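Local coordinates for branched-chain-amino-acid aminotransferase (Pseudomonas aeruginosa, PDB 6NST), which probably catalyses the reversible, pyridoxal-phosphate-dependent transfer of an amino group between leucine, isoleucine or valine and 2-oxoglutarate, at residues V142-F147 and M184-E189. The protein carries 1 engineered substitution. Numbering follows the deposited sequence.
Sequences VRTSSF and MMLDPE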
loop_
_atom_site.group_PDB
_atom_site.type_symbol
_atom_site.label_atom_id
_atom_site.label_comp_id
_atom_site.label_asym_id
_atom_site.label_seq_id
_atom_site.Cartn_x
_atom_site.Cartn_y
_atom_site.Cartn_z
ATOM N N VAL A 142 27.186 -2.668 3.960
ATOM C CA VAL A 142 25.745 -2.753 4.158
ATOM C C VAL A 142 25.069 -2.940 2.807
ATOM O O VAL A 142 25.375 -2.223 1.848
ATOM C CB VAL A 142 25.199 -1.501 4.872
ATOM C CG1 VAL A 142 23.682 -1.544 4.945
ATOM C CG2 VAL A 142 25.793 -1.392 6.266
ATOM N N ARG A 143 24.156 -3.904 2.733
ATOM C CA ARG A 143 23.307 -4.108 1.568
ATOM C C ARG A 143 21.856 -3.915 1.977
ATOM O O ARG A 143 21.430 -4.415 3.024
ATOM C CB ARG A 143 23.509 -5.502 0.968
ATOM C CG ARG A 143 24.849 -5.689 0.281
ATOM C CD ARG A 143 25.016 -7.108 -0.242
ATOM N NE ARG A 143 24.091 -7.410 -1.328
ATOM C CZ ARG A 143 24.300 -7.082 -2.599
ATOM N NH1 ARG A 143 25.404 -6.432 -2.946
ATOM N NH2 ARG A 143 23.403 -7.396 -3.525
ATOM N N THR A 144 21.102 -3.186 1.159
ATOM C CA THR A 144 19.682 -3.002 1.429
ATOM C C THR A 144 18.954 -4.335 1.295
ATOM O O THR A 144 19.120 -5.048 0.300
ATOM C CB THR A 144 19.082 -1.971 0.478
ATOM O OG1 THR A 144 19.796 -0.734 0.599
ATOM C CG2 THR A 144 17.616 -1.736 0.805
ATOM N N SER A 145 18.155 -4.672 2.303
ATOM C CA SER A 145 17.470 -5.957 2.327
ATOM C C SER A 145 16.316 -5.982 1.335
ATOM O O SER A 145 15.569 -5.008 1.200
ATOM C CB SER A 145 16.948 -6.249 3.734
ATOM O OG SER A 145 16.147 -7.419 3.749
ATOM N N SER A 146 16.172 -7.112 0.638
ATOM C CA SER A 146 15.013 -7.339 -0.213
ATOM C C SER A 146 13.785 -7.754 0.582
ATOM O O SER A 146 12.687 -7.804 0.018
ATOM C CB SER A 146 15.322 -8.407 -1.268
ATOM O OG SER A 146 15.446 -9.690 -0.675
ATOM N N PHE A 147 13.946 -8.061 1.867
ATOM C CA PHE A 147 12.821 -8.331 2.748
ATOM C C PHE A 147 12.317 -7.019 3.338
ATOM O O PHE A 147 13.102 -6.228 3.871
ATOM C CB PHE A 147 13.220 -9.292 3.870
ATOM C CG PHE A 147 13.649 -10.646 3.387
ATOM C CD1 PHE A 147 12.714 -11.646 3.173
ATOM C CD2 PHE A 147 14.985 -10.921 3.155
ATOM C CE1 PHE A 147 13.105 -12.893 2.729
ATOM C CE2 PHE A 147 15.383 -12.167 2.710
ATOM C CZ PHE A 147 14.442 -13.154 2.499
ATOM N N MET A 184 20.194 -3.198 5.512
ATOM C CA MET A 184 19.414 -1.995 5.770
ATOM C C MET A 184 17.967 -2.294 5.402
ATOM O O MET A 184 17.681 -2.685 4.266
ATOM C CB MET A 184 19.949 -0.802 4.972
ATOM C CG MET A 184 19.348 0.544 5.379
ATOM S SD MET A 184 20.075 1.984 4.557
ATOM C CE MET A 184 19.433 1.817 2.893
ATOM N N MET A 185 17.063 -2.118 6.362
ATOM C CA MET A 185 15.662 -2.484 6.186
ATOM C C MET A 185 14.841 -1.292 5.711
ATOM O O MET A 185 15.027 -0.166 6.181
ATOM C CB MET A 185 15.067 -3.009 7.493
ATOM C CG MET A 185 15.928 -4.019 8.224
ATOM S SD MET A 185 16.149 -5.532 7.286
ATOM C CE MET A 185 14.450 -5.999 6.970
ATOM N N LEU A 186 13.915 -1.555 4.794
ATOM C CA LEU A 186 12.949 -0.567 4.337
ATOM C C LEU A 186 11.559 -0.941 4.834
ATOM O O LEU A 186 11.194 -2.121 4.848
ATOM C CB LEU A 186 12.941 -0.464 2.808
ATOM C CG LEU A 186 14.294 -0.326 2.108
ATOM C CD1 LEU A 186 14.102 -0.338 0.605
ATOM C CD2 LEU A 186 15.015 0.944 2.545
ATOM N N ASP A 187 10.786 0.068 5.235
ATOM C CA ASP A 187 9.426 -0.147 5.708
ATOM C C ASP A 187 8.510 -0.473 4.523
ATOM O O ASP A 187 8.926 -0.386 3.366
ATOM C CB ASP A 187 8.942 1.081 6.489
ATOM C CG ASP A 187 8.928 2.352 5.654
ATOM O OD1 ASP A 187 9.163 2.289 4.430
ATOM O OD2 ASP A 187 8.681 3.428 6.238
ATOM N N PRO A 188 7.257 -0.869 4.781
ATOM C CA PRO A 188 6.339 -1.172 3.665
ATOM C C PRO A 188 6.090 -0.012 2.706
ATOM O O PRO A 188 5.528 -0.242 1.628
ATOM C CB PRO A 188 5.047 -1.584 4.381
ATOM C CG PRO A 188 5.524 -2.179 5.657
ATOM C CD PRO A 188 6.716 -1.352 6.067
ATOM N N GLU A 189 6.482 1.212 3.048
ATOM C CA GLU A 189 6.353 2.335 2.130
ATOM C C GLU A 189 7.610 2.575 1.305
ATOM O O GLU A 189 7.566 3.363 0.353
ATOM C CB GLU A 189 5.992 3.611 2.902
ATOM C CG GLU A 189 4.544 3.658 3.372
ATOM C CD GLU A 189 4.402 4.200 4.780
ATOM O OE1 GLU A 189 5.001 3.614 5.707
ATOM O OE2 GLU A 189 3.695 5.215 4.960
HETATM O O HOH W 1 13.813 -3.848 3.096
#
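A water stands in for the next bond of the parallel pair, between S145 O and L186 N: it donates to S145 O (2.8 Å) and F147 O and accepts from L186 N (2.9 Å), bridging strands that part as the first turns a corner at S146 and F147. These are the parallel strands of a beta-alpha-beta unit, 140-145 and 182-186, joined through helix 166-177. Before the water, two backbone bonds flank T144: M184 N gives to R143 O, and S145 N gives to M184 O at 2.8 Å, nearly straight (172°). T144 and M184 point to the same face, against helix 243-247. The beta-branched T144 serves both neighbours there, its CG2 lying 3.8 Å from L186 CD1, while OG1 sits 3.4 Å from M184 CE and bonds to D268. On the face toward helix 166-177, flexible M185 starts away from the first strand but folds back through bends at chi2 and chi3. Its SD reaches S145 CB at 3.7 Å and its CE approaches F147 O. Small S145 lets that thioether lie close, and with OG anti to its backbone N (chi1 173°) it makes an ST turn, S145 OG accepting from F147 N at 3.0 Å.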